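Local coordinates for protein autolysin E (PDB 4PI8) that probably hydrolyses glycosidic bonds in the glycan chains of cell-wall peptidoglycan, as an endo-beta-N-acetylglucosaminidase-family enzyme of the lysozyme clan, at residues A[206-209]-A[210-214]; A[69-72]-A[73-76]; A[102-105]-A[106-110]; A[87-90]-A[91-95]. The protein carries 1 engineered substitution. All blocks are in the same frame, centred on the assembly; numbering follows the deposited sequence. Where two conformers were deposited one is given.

Interaction 1. Residues A[206-209]-A[210-214]; sequences KLMD and KSYKQ
Asp-209 and Lys-213, one helical turn apart, meet on the outer side of the helix with their side chains crossing at a slant. The carboxylate swings away from its own backbone N (chi1 -150°), while the lysine runs out fully extended, bringing Lys-213 CE to 3.6 Å from Asp-209 OD1. The charged ends stay a little further apart: the salt bridge from Lys-213 NZ to Asp-209 OD2 is long, at 3.8 Å. A water bridges the same two atoms as well, donating to Asp-209 OD2 at 2.6 Å and accepting from Lys-213 NZ at 2.8 Å, which probably strengthens the long pairing. Beneath this pair, Lys-213 N bonds to Asp-209 O in the regular i to i+4 pattern. Lys-210 belongs to the contact mainly through its backbone, its N donating to Lys-206 O at 3.1 Å, and Lys-210 CB lies 3.7 Å from Leu-207 O. On the inner side, Met-208 O receives the N-H of Tyr-212 nearly end-on and also lies at the edge of the tyrosine ring, near its plane, 3.2 Å from Tyr-212 CD1. The methionine methyl CE then brushes Tyr-212 CE1 at 4.4 Å, a light apolar touch. The far end of that ring is fixed by Asn-97, whose ND2 bonds to Tyr-212 OH. Helix 200-215 thus turns its charged side outward and its inner side toward helix 98-108, with Met-208 on Tyr-100 and Ser-103, while Ser-211 packs on Leu-73 of helix 67-74.

Interaction 2. Residues A[69-72]-A[73-76]; sequences EVNQ and LLKG
The flat carboxamide of Asn-71 crosses the end of Leu-74 at a slant, its OD1 coming to 4.2 Å from the methyl Leu-74 CD1. That oxygen accepts the backbone N-H of Gly-84, which helps hold the carboxamide beside the leucine methyl. A second flat group, the peptide carbonyl of Val-70, takes the N-H of Leu-74 in its own plane, with Leu-74 N 3.1 Å from Val-70 O, although the bond is bent to 141° at the hydrogen. Leu-74 CG also lies against this oxygen, at 3.4 Å. Val-70 and Leu-74 run side by side in the same direction: with Val-70 CG1 anti to its backbone N (chi1 179°), that methyl reaches Leu-74 CD1 at 4.0 Å, in apolar contact. Around the turn, Leu-73 N donates to Glu-69 O at 3.2 Å, a regular helical bond, whereas the bonds that follow are poorer. Leu-74 N shares its hydrogen weakly with Asn-71 O, and Lys-75 N makes a weak bond to Gln-72 O at 3.3 Å. Such bent and weak bonds mark the carboxyl end of the helix, where the chain turns extended at Lys-75 and then takes a positive phi at Gly-76. A water near the last turn lies 2.7 Å from Lys-75 O and 3.0 Å from Gln-72 O. Helix 67-74 packs on three others: Val-70 and Leu-74 on helices 84-94 and 98-108, Leu-73 on Ser-211 of helix 200-215.

Interaction 3. Residues A[102-105]-A[106-110]; sequences VSHA and LVATG. Engineered in segment 106-110: Ala-108 (natural residue Glu).
Leu-106 turns CG anti to its carbonyl carbon (chi1 -68°), and Val-102 holds CG1 anti to its own nitrogen, which sets the two side chains alongside each other, pointing the same way, with Val-102 CG1 3.8 Å from Leu-106 CD1. The leucine also folds over the carbonyl that binds its N-H, Leu-106 CG standing 3.2 Å from Val-102 O. At the end of the helix Thr-109 takes a different rotamer: OG1 lies between the backbone N and the carbonyl carbon (chi1 64°), from where it donates to Ala-105 O at 2.7 Å. The hydroxyl comes from above the carbonyl plane, 36° out of it, and reinforces the weak bond from Thr-109 N to the same oxygen. Gly-112 N in turn donates to Thr-109 OG1, so OG1 both gives and receives a bond as the chain leaves the helix. Ala-108 is engineered in place of the natural glutamate, giving a catalytic mutant; its N bonds to His-104 O at 2.9 Å, and its CB meets the His-104 ring obliquely, 4.4 Å from CD2. His-104 ND1 is bonded to Tyr-100 OH, its ring meets Phe-131 and Trp-200 edge-to-face, and the bound N-acetylmuramic acid is about 7 Å from its side chain. Most of this turn of helix 98-108 is buried, with Val-102 against helices 67-74 and 84-94 and Ser-103 and Leu-106 against helix 200-215.

Interaction 4. Residues A[87-90]-A[91-95]; sequences FLEA and QEKYE
Glu-89 and Lys-93 lie alongside each other through their aliphatic parts, Glu-89 CG 3.7 Å from Lys-93 CD. Lys-93 is folded over the glutamate carbonyl, its CG 3.2 Å from Glu-89 O, and bends at both outer torsions, chi3 63° and chi4 62°, so that its end leads away from the glutamate. Leu-88 and Gln-91 form a second side-by-side pair, in which the methyl Leu-88 CD2 rests 3.7 Å from Gln-91 NE2. NE2 donates to Glu-92 OE2 at 3.0 Å, on the anti side and out of the carboxylate plane, while Gln-91 OE1 accepts from the backbone N of Val-98 and Val-63. Under these side chains regular helical bonds run from Gln-91 N to Phe-87 O and from Glu-92 N to Leu-88 O, and the last turn is tied by Tyr-94 N to Ala-90 O at 3.1 Å. Lys-93 CB sits over one face of the Tyr-94 ring, toward its rim. After Tyr-94, Glu-95 leaves the helix with positive phi (57°). In the second shell, Glu-92 OE1 has a salt bridge to Lys-62. Helix 84-94 lies between others: Phe-87 and Ala-90 pack on helices 98-108 and 156-172, Leu-88 on helix 67-74, and Arg-168 bonds the carbonyls of Tyr-94 and Glu-95.

In the fold
Each of the four contacts is a local turn of one helix, and along the chain they come as interaction 2 (helix 67-74), interaction 4 (84-94), interaction 3 (98-108) and interaction 1 (200-215). Interaction 3 touches all the others: its centre is about 13 Å from those of interactions 1 and 2 and about 16 Å from that of interaction 4. Interactions 2 and 4 also meet, as do 1 and 2, whereas the nearest atoms of 1 and 4 stay about 8 Å apart. The helices therefore form one packed bundle around helix 98-108, which carries the engineered position and, at His-104, comes within about 7 Å of the bound N-acetylmuramic acid.

Interaction 1. Residues A[206-209]-A[210-214]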
loop_
_atom_site.group_PDB
_atom_site.type_symbol
_atom_site.label_atom_id
_atom_site.label_comp_id
_atom_site.label_asym_id
_atom_site.label_seq_id
_atom_site.Cartn_x
_atom_site.Cartn_y
_atom_site.Cartn_z
ATOM N N LYS A 206 6.226 -2.470 -9.313
ATOM C CA LYS A 206 7.244 -3.349 -9.914
ATOM C C LYS A 206 6.919 -4.793 -9.608
ATOM O O LYS A 206 6.963 -5.681 -10.477
ATOM C CB LYS A 206 8.605 -2.986 -9.386
ATOM C CG LYS A 206 9.691 -3.836 -10.044
ATOM C CD LYS A 206 11.103 -3.440 -9.645
ATOM C CE LYS A 206 11.390 -3.741 -8.191
ATOM N NZ LYS A 206 11.362 -5.186 -7.839
ATOM N N LEU A 207 6.579 -5.088 -8.372
ATOM C CA LEU A 207 6.205 -6.443 -8.005
ATOM C C LEU A 207 4.930 -6.873 -8.672
ATOM O O LEU A 207 4.800 -8.024 -9.111
ATOM C CB LEU A 207 6.069 -6.611 -6.486
ATOM C CG LEU A 207 7.325 -6.342 -5.669
ATOM C CD1 LEU A 207 7.043 -6.699 -4.219
ATOM C CD2 LEU A 207 8.530 -7.140 -6.197
ATOM N N MET A 208 3.947 -5.984 -8.783
ATOM C CA MET A 208 2.733 -6.319 -9.448
ATOM C C MET A 208 2.981 -6.693 -10.888
ATOM O O MET A 208 2.408 -7.661 -11.376
ATOM C CB MET A 208 1.728 -5.163 -9.446
ATOM C CG MET A 208 1.147 -4.917 -8.059
ATOM S SD MET A 208 0.019 -3.494 -8.012
ATOM C CE MET A 208 -1.249 -4.106 -9.014
ATOM N N ASP A 209 3.813 -5.904 -11.562
ATOM C CA ASP A 209 4.041 -6.187 -12.985
ATOM C C ASP A 209 4.704 -7.566 -13.149
ATOM O O ASP A 209 4.323 -8.307 -14.072
ATOM C CB ASP A 209 4.906 -5.094 -13.594
ATOM C CG ASP A 209 4.614 -4.883 -15.073
ATOM O OD1 ASP A 209 3.564 -5.279 -15.605
ATOM O OD2 ASP A 209 5.467 -4.213 -15.670
ATOM N N LYS A 210 5.667 -7.867 -12.299
ATOM C CA LYS A 210 6.311 -9.176 -12.374
ATOM C C LYS A 210 5.256 -10.286 -12.212
ATOM O O LYS A 210 5.250 -11.292 -12.934
ATOM C CB LYS A 210 7.415 -9.261 -11.339
ATOM C CG LYS A 210 8.467 -10.323 -11.540
ATOM C CD LYS A 210 9.556 -10.170 -10.476
ATOM C CE LYS A 210 10.701 -9.349 -10.979
ATOM N NZ LYS A 210 11.841 -9.427 -10.034
ATOM N N SER A 211 4.349 -10.145 -11.238
ATOM C CA SER A 211 3.371 -11.194 -10.989
ATOM C C SER A 211 2.365 -11.282 -12.131
ATOM O O SER A 211 1.939 -12.392 -12.516
ATOM C CB SER A 211 2.668 -10.911 -9.673
ATOM O OG SER A 211 3.550 -10.924 -8.612
ATOM N N TYR A 212 1.961 -10.150 -12.712
ATOM C CA TYR A 212 1.064 -10.160 -13.864
ATOM C C TYR A 212 1.716 -10.963 -15.012
ATOM O O TYR A 212 1.029 -11.744 -15.671
ATOM C CB TYR A 212 0.697 -8.736 -14.385
ATOM C CG TYR A 212 -0.528 -8.156 -13.736
ATOM C CD1 TYR A 212 -0.604 -7.964 -12.373
ATOM C CD2 TYR A 212 -1.617 -7.812 -14.489
ATOM C CE1 TYR A 212 -1.790 -7.495 -11.811
ATOM C CE2 TYR A 212 -2.795 -7.325 -13.912
ATOM C CZ TYR A 212 -2.833 -7.187 -12.557
ATOM O OH TYR A 212 -4.019 -6.727 -12.000
ATOM N N LYS A 213 2.997 -10.685 -15.272
ATOM C CA LYS A 213 3.657 -11.337 -16.415
ATOM C C LYS A 213 3.962 -12.787 -16.089
ATOM O O LYS A 213 4.032 -13.630 -17.046
ATOM C CB LYS A 213 4.868 -10.549 -16.835
ATOM C CG LYS A 213 4.519 -9.210 -17.428
ATOM C CD LYS A 213 5.669 -8.314 -17.826
ATOM C CE LYS A 213 5.146 -6.982 -18.333
ATOM N NZ LYS A 213 6.159 -6.068 -18.860
ATOM N N GLN A 214 4.111 -13.166 -14.843
ATOM C CA GLN A 214 4.351 -14.538 -14.448
ATOM C C GLN A 214 3.119 -15.368 -14.737
ATOM O O GLN A 214 3.242 -16.537 -15.165
ATOM C CB GLN A 214 4.739 -14.651 -12.969
ATOM C CG GLN A 214 4.954 -16.067 -12.471
ATOM C CD GLN A 214 5.536 -16.169 -11.122
ATOM O OE1 GLN A 214 6.000 -15.199 -10.580
ATOM N NE2 GLN A 214 5.567 -17.344 -10.596
HETATM O O HOH W 1 5.131 -3.516 -18.192
#

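Interaction 2. Residues A[69-72]-A[73-76]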
loop_
_atom_site.group_PDB
_atom_site.type_symbol
_atom_site.label_atom_id
_atom_site.label_comp_id
_atom_site.label_asym_id
_atom_site.label_seq_id
_atom_site.Cartn_x
_atom_site.Cartn_y
_atom_site.Cartn_z
ATOM N N GLU A 69 -1.790 -20.484 -7.036
ATOM C CA GLU A 69 -1.025 -19.427 -7.681
ATOM C C GLU A 69 -0.583 -18.369 -6.680
ATOM O O GLU A 69 0.593 -17.900 -6.717
ATOM C CB GLU A 69 -1.797 -18.789 -8.777
ATOM C CG GLU A 69 -1.979 -19.727 -9.969
ATOM C CD GLU A 69 -2.891 -19.113 -10.992
ATOM O OE1 GLU A 69 -4.042 -18.777 -10.757
ATOM O OE2 GLU A 69 -2.435 -18.990 -12.160
ATOM N N VAL A 70 -1.454 -17.954 -5.767
ATOM C CA VAL A 70 -1.064 -16.955 -4.763
ATOM C C VAL A 70 0.022 -17.542 -3.853
ATOM O O VAL A 70 0.998 -16.848 -3.526
ATOM C CB VAL A 70 -2.281 -16.475 -3.972
ATOM C CG1 VAL A 70 -1.851 -15.475 -2.930
ATOM C CG2 VAL A 70 -3.278 -15.839 -4.919
ATOM N N ASN A 71 -0.119 -18.804 -3.473
ATOM C CA ASN A 71 0.938 -19.440 -2.655
ATOM C C ASN A 71 2.243 -19.543 -3.394
ATOM O O ASN A 71 3.306 -19.407 -2.753
ATOM C CB ASN A 71 0.488 -20.750 -2.084
ATOM C CG ASN A 71 -0.360 -20.554 -0.837
ATOM O OD1 ASN A 71 -0.116 -19.637 -0.046
ATOM N ND2 ASN A 71 -1.322 -21.400 -0.614
ATOM N N GLN A 72 2.222 -19.695 -4.708
ATOM C CA GLN A 72 3.498 -19.619 -5.477
ATOM C C GLN A 72 4.150 -18.296 -5.320
ATOM O O GLN A 72 5.385 -18.219 -5.065
ATOM C CB GLN A 72 3.240 -19.685 -6.965
ATOM C CG GLN A 72 3.125 -21.035 -7.540
ATOM C CD GLN A 72 3.004 -20.963 -9.038
ATOM O OE1 GLN A 72 3.933 -20.466 -9.774
ATOM N NE2 GLN A 72 1.842 -21.417 -9.525
ATOM N N LEU A 73 3.402 -17.190 -5.377
ATOM C CA LEU A 73 3.976 -15.868 -5.134
ATOM C C LEU A 73 4.538 -15.736 -3.771
ATOM O O LEU A 73 5.448 -14.986 -3.591
ATOM C CB LEU A 73 2.954 -14.741 -5.380
ATOM C CG LEU A 73 2.498 -14.482 -6.797
ATOM C CD1 LEU A 73 1.507 -13.347 -6.765
ATOM C CD2 LEU A 73 3.708 -14.111 -7.660
ATOM N N LEU A 74 3.938 -16.350 -2.751
ATOM C CA LEU A 74 4.311 -16.223 -1.399
ATOM C C LEU A 74 5.403 -17.195 -0.929
ATOM O O LEU A 74 5.817 -17.120 0.202
ATOM C CB LEU A 74 3.083 -16.353 -0.500
ATOM C CG LEU A 74 2.052 -15.239 -0.695
ATOM C CD1 LEU A 74 0.819 -15.569 0.100
ATOM C CD2 LEU A 74 2.632 -13.898 -0.307
ATOM N N LYS A 75 5.775 -18.127 -1.778
ATOM C CA LYS A 75 6.852 -19.096 -1.437
ATOM C C LYS A 75 8.147 -18.337 -1.135
ATOM O O LYS A 75 8.568 -17.425 -1.867
ATOM C CB LYS A 75 7.068 -20.120 -2.543
ATOM C CG LYS A 75 7.774 -21.385 -2.070
ATOM C CD LYS A 75 6.872 -22.217 -1.157
ATOM C CE LYS A 75 7.542 -23.448 -0.595
ATOM N NZ LYS A 75 6.470 -24.247 0.064
ATOM N N GLY A 76 8.758 -18.664 -0.002
ATOM C CA GLY A 76 9.937 -18.002 0.451
ATOM C C GLY A 76 9.733 -16.605 0.944
ATOM O O GLY A 76 10.704 -15.812 1.130
HETATM O O HOH W 2 7.907 -16.761 -4.448
#

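Interaction 3. Residues A[102-105]-A[106-110]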
loop_
_atom_site.group_PDB
_atom_site.type_symbol
_atom_site.label_atom_id
_atom_site.label_comp_id
_atom_site.label_asym_id
_atom_site.label_seq_id
_atom_site.Cartn_x
_atom_site.Cartn_y
_atom_site.Cartn_z
ATOM N N VAL A 102 -0.863 -8.708 -2.178
ATOM C CA VAL A 102 0.356 -9.445 -1.921
ATOM C C VAL A 102 1.523 -8.521 -2.095
ATOM O O VAL A 102 2.471 -8.518 -1.289
ATOM C CB VAL A 102 0.469 -10.681 -2.842
ATOM C CG1 VAL A 102 1.894 -11.215 -2.842
ATOM C CG2 VAL A 102 -0.567 -11.758 -2.393
ATOM N N SER A 103 1.575 -7.792 -3.242
ATOM C CA SER A 103 2.707 -6.926 -3.520
ATOM C C SER A 103 2.904 -5.863 -2.471
ATOM O O SER A 103 4.038 -5.570 -2.048
ATOM C CB SER A 103 2.603 -6.313 -4.945
ATOM O OG SER A 103 2.496 -7.331 -5.946
ATOM N N HIS A 104 1.836 -5.229 -2.035
ATOM C CA HIS A 104 1.873 -4.248 -0.968
ATOM C C HIS A 104 2.435 -4.893 0.285
ATOM O O HIS A 104 3.349 -4.321 0.921
ATOM C CB HIS A 104 0.489 -3.650 -0.801
ATOM C CG HIS A 104 0.415 -2.500 0.151
ATOM N ND1 HIS A 104 -0.705 -1.731 0.269
ATOM C CD2 HIS A 104 1.318 -2.027 1.051
ATOM C CE1 HIS A 104 -0.494 -0.804 1.171
ATOM N NE2 HIS A 104 0.718 -0.958 1.664
ATOM N N ALA A 105 1.903 -6.035 0.698
ATOM C CA ALA A 105 2.399 -6.696 1.922
ATOM C C ALA A 105 3.842 -7.000 1.787
ATOM O O ALA A 105 4.580 -6.853 2.822
ATOM C CB ALA A 105 1.599 -7.954 2.195
ATOM N N LEU A 106 4.325 -7.438 0.641
ATOM C CA LEU A 106 5.750 -7.771 0.487
ATOM C C LEU A 106 6.611 -6.525 0.646
ATOM O O LEU A 106 7.658 -6.575 1.317
ATOM C CB LEU A 106 6.003 -8.428 -0.838
ATOM C CG LEU A 106 5.406 -9.820 -1.009
ATOM C CD1 LEU A 106 5.519 -10.338 -2.445
ATOM C CD2 LEU A 106 6.053 -10.811 -0.007
ATOM N N VAL A 107 6.237 -5.408 0.054
ATOM C CA VAL A 107 6.978 -4.136 0.263
ATOM C C VAL A 107 6.952 -3.741 1.709
ATOM O O VAL A 107 8.036 -3.376 2.299
ATOM C CB VAL A 107 6.394 -3.056 -0.686
ATOM C CG1 VAL A 107 6.870 -1.610 -0.337
ATOM C CG2 VAL A 107 6.707 -3.450 -2.126
ATOM N N ALA A 108 5.827 -3.771 2.361
ATOM C CA ALA A 108 5.675 -3.292 3.725
ATOM C C ALA A 108 6.347 -4.195 4.777
ATOM O O ALA A 108 6.561 -3.713 5.891
ATOM C CB ALA A 108 4.248 -3.133 4.077
ATOM N N THR A 109 6.599 -5.443 4.471
ATOM C CA THR A 109 7.126 -6.388 5.452
ATOM C C THR A 109 8.526 -6.859 5.115
ATOM O O THR A 109 9.024 -7.840 5.692
ATOM C CB THR A 109 6.213 -7.638 5.554
ATOM O OG1 THR A 109 6.173 -8.366 4.332
ATOM C CG2 THR A 109 4.848 -7.252 6.043
ATOM N N GLY A 110 9.151 -6.297 4.068
ATOM C CA GLY A 110 10.452 -6.794 3.704
ATOM C C GLY A 110 10.407 -8.190 3.211
ATOM O O GLY A 110 11.116 -9.082 3.676
#

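Interaction 4. Residues A[87-90]-A[91-95]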
loop_
_atom_site.group_PDB
_atom_site.type_symbol
_atom_site.label_atom_id
_atom_site.label_comp_id
_atom_site.label_asym_id
_atom_site.label_seq_id
_atom_site.Cartn_x
_atom_site.Cartn_y
_atom_site.Cartn_z
ATOM N N PHE A 87 -5.218 -14.315 1.801
ATOM C CA PHE A 87 -5.177 -13.217 0.826
ATOM C C PHE A 87 -6.379 -13.259 -0.135
ATOM O O PHE A 87 -6.948 -12.239 -0.493
ATOM C CB PHE A 87 -3.868 -13.225 0.043
ATOM C CG PHE A 87 -2.712 -12.558 0.761
ATOM C CD1 PHE A 87 -2.556 -11.201 0.700
ATOM C CD2 PHE A 87 -1.825 -13.255 1.571
ATOM C CE1 PHE A 87 -1.490 -10.523 1.285
ATOM C CE2 PHE A 87 -0.794 -12.578 2.187
ATOM C CZ PHE A 87 -0.608 -11.210 2.063
ATOM N N LEU A 88 -6.778 -14.478 -0.545
ATOM C CA LEU A 88 -7.931 -14.635 -1.422
ATOM C C LEU A 88 -9.262 -14.415 -0.704
ATOM O O LEU A 88 -10.181 -13.839 -1.303
ATOM C CB LEU A 88 -7.903 -15.997 -2.122
ATOM C CG LEU A 88 -6.910 -15.960 -3.289
ATOM C CD1 LEU A 88 -6.694 -17.389 -3.805
ATOM C CD2 LEU A 88 -7.276 -15.054 -4.428
ATOM N N GLU A 89 -9.347 -14.816 0.557
ATOM C CA GLU A 89 -10.502 -14.446 1.381
ATOM C C GLU A 89 -10.653 -12.928 1.333
ATOM O O GLU A 89 -11.761 -12.400 1.147
ATOM C CB GLU A 89 -10.263 -14.898 2.797
ATOM C CG GLU A 89 -11.442 -15.081 3.679
ATOM C CD GLU A 89 -11.037 -16.045 4.793
ATOM O OE1 GLU A 89 -9.863 -16.013 5.218
ATOM O OE2 GLU A 89 -11.839 -16.890 5.189
ATOM N N ALA A 90 -9.528 -12.206 1.554
ATOM C CA ALA A 90 -9.598 -10.734 1.528
ATOM C C ALA A 90 -10.016 -10.198 0.158
ATOM O O ALA A 90 -10.833 -9.271 0.051
ATOM C CB ALA A 90 -8.227 -10.189 1.911
ATOM N N GLN A 91 -9.439 -10.722 -0.926
ATOM C CA GLN A 91 -9.809 -10.288 -2.257
ATOM C C GLN A 91 -11.322 -10.379 -2.447
ATOM O O GLN A 91 -11.921 -9.430 -2.968
ATOM C CB GLN A 91 -9.069 -11.085 -3.358
ATOM C CG GLN A 91 -9.682 -10.775 -4.705
ATOM C CD GLN A 91 -8.905 -11.255 -5.914
ATOM O OE1 GLN A 91 -8.170 -10.518 -6.582
ATOM N NE2 GLN A 91 -9.171 -12.498 -6.310
ATOM N N GLU A 92 -11.902 -11.530 -2.103
ATOM C CA GLU A 92 -13.323 -11.734 -2.399
ATOM C C GLU A 92 -14.216 -10.991 -1.427
ATOM O O GLU A 92 -15.214 -10.450 -1.862
ATOM C CB GLU A 92 -13.661 -13.226 -2.411
ATOM C CG GLU A 92 -12.819 -14.033 -3.452
ATOM C CD GLU A 92 -12.895 -13.493 -4.850
ATOM O OE1 GLU A 92 -13.954 -12.969 -5.243
ATOM O OE2 GLU A 92 -11.928 -13.584 -5.660
ATOM N N LYS A 93 -13.856 -10.938 -0.156
ATOM C CA LYS A 93 -14.718 -10.205 0.790
ATOM C C LYS A 93 -14.813 -8.740 0.475
ATOM O O LYS A 93 -15.899 -8.143 0.531
ATOM C CB LYS A 93 -14.224 -10.379 2.205
ATOM C CG LYS A 93 -14.447 -11.732 2.797
ATOM C CD LYS A 93 -13.599 -12.075 4.020
ATOM C CE LYS A 93 -13.858 -11.193 5.188
ATOM N NZ LYS A 93 -15.271 -11.339 5.628
ATOM N N TYR A 94 -13.676 -8.130 0.103
ATOM C CA TYR A 94 -13.567 -6.678 0.030
ATOM C C TYR A 94 -13.365 -6.144 -1.347
ATOM O O TYR A 94 -13.282 -4.918 -1.511
ATOM C CB TYR A 94 -12.485 -6.162 0.982
ATOM C CG TYR A 94 -12.786 -6.499 2.415
ATOM C CD1 TYR A 94 -13.919 -5.990 3.036
ATOM C CD2 TYR A 94 -11.983 -7.349 3.164
ATOM C CE1 TYR A 94 -14.244 -6.363 4.347
ATOM C CE2 TYR A 94 -12.320 -7.667 4.457
ATOM C CZ TYR A 94 -13.445 -7.198 5.018
ATOM O OH TYR A 94 -13.826 -7.486 6.312
ATOM N N GLU A 95 -13.288 -6.991 -2.376
ATOM C CA GLU A 95 -13.076 -6.571 -3.748
ATOM C C GLU A 95 -11.771 -5.756 -3.839
ATOM O O GLU A 95 -11.762 -4.602 -4.203
ATOM C CB GLU A 95 -14.297 -5.833 -4.349
ATOM C CG GLU A 95 -14.236 -5.784 -5.837
ATOM C CD GLU A 95 -15.380 -5.035 -6.479
ATOM O OE1 GLU A 95 -16.149 -4.466 -5.682
ATOM O OE2 GLU A 95 -15.427 -4.964 -7.718
#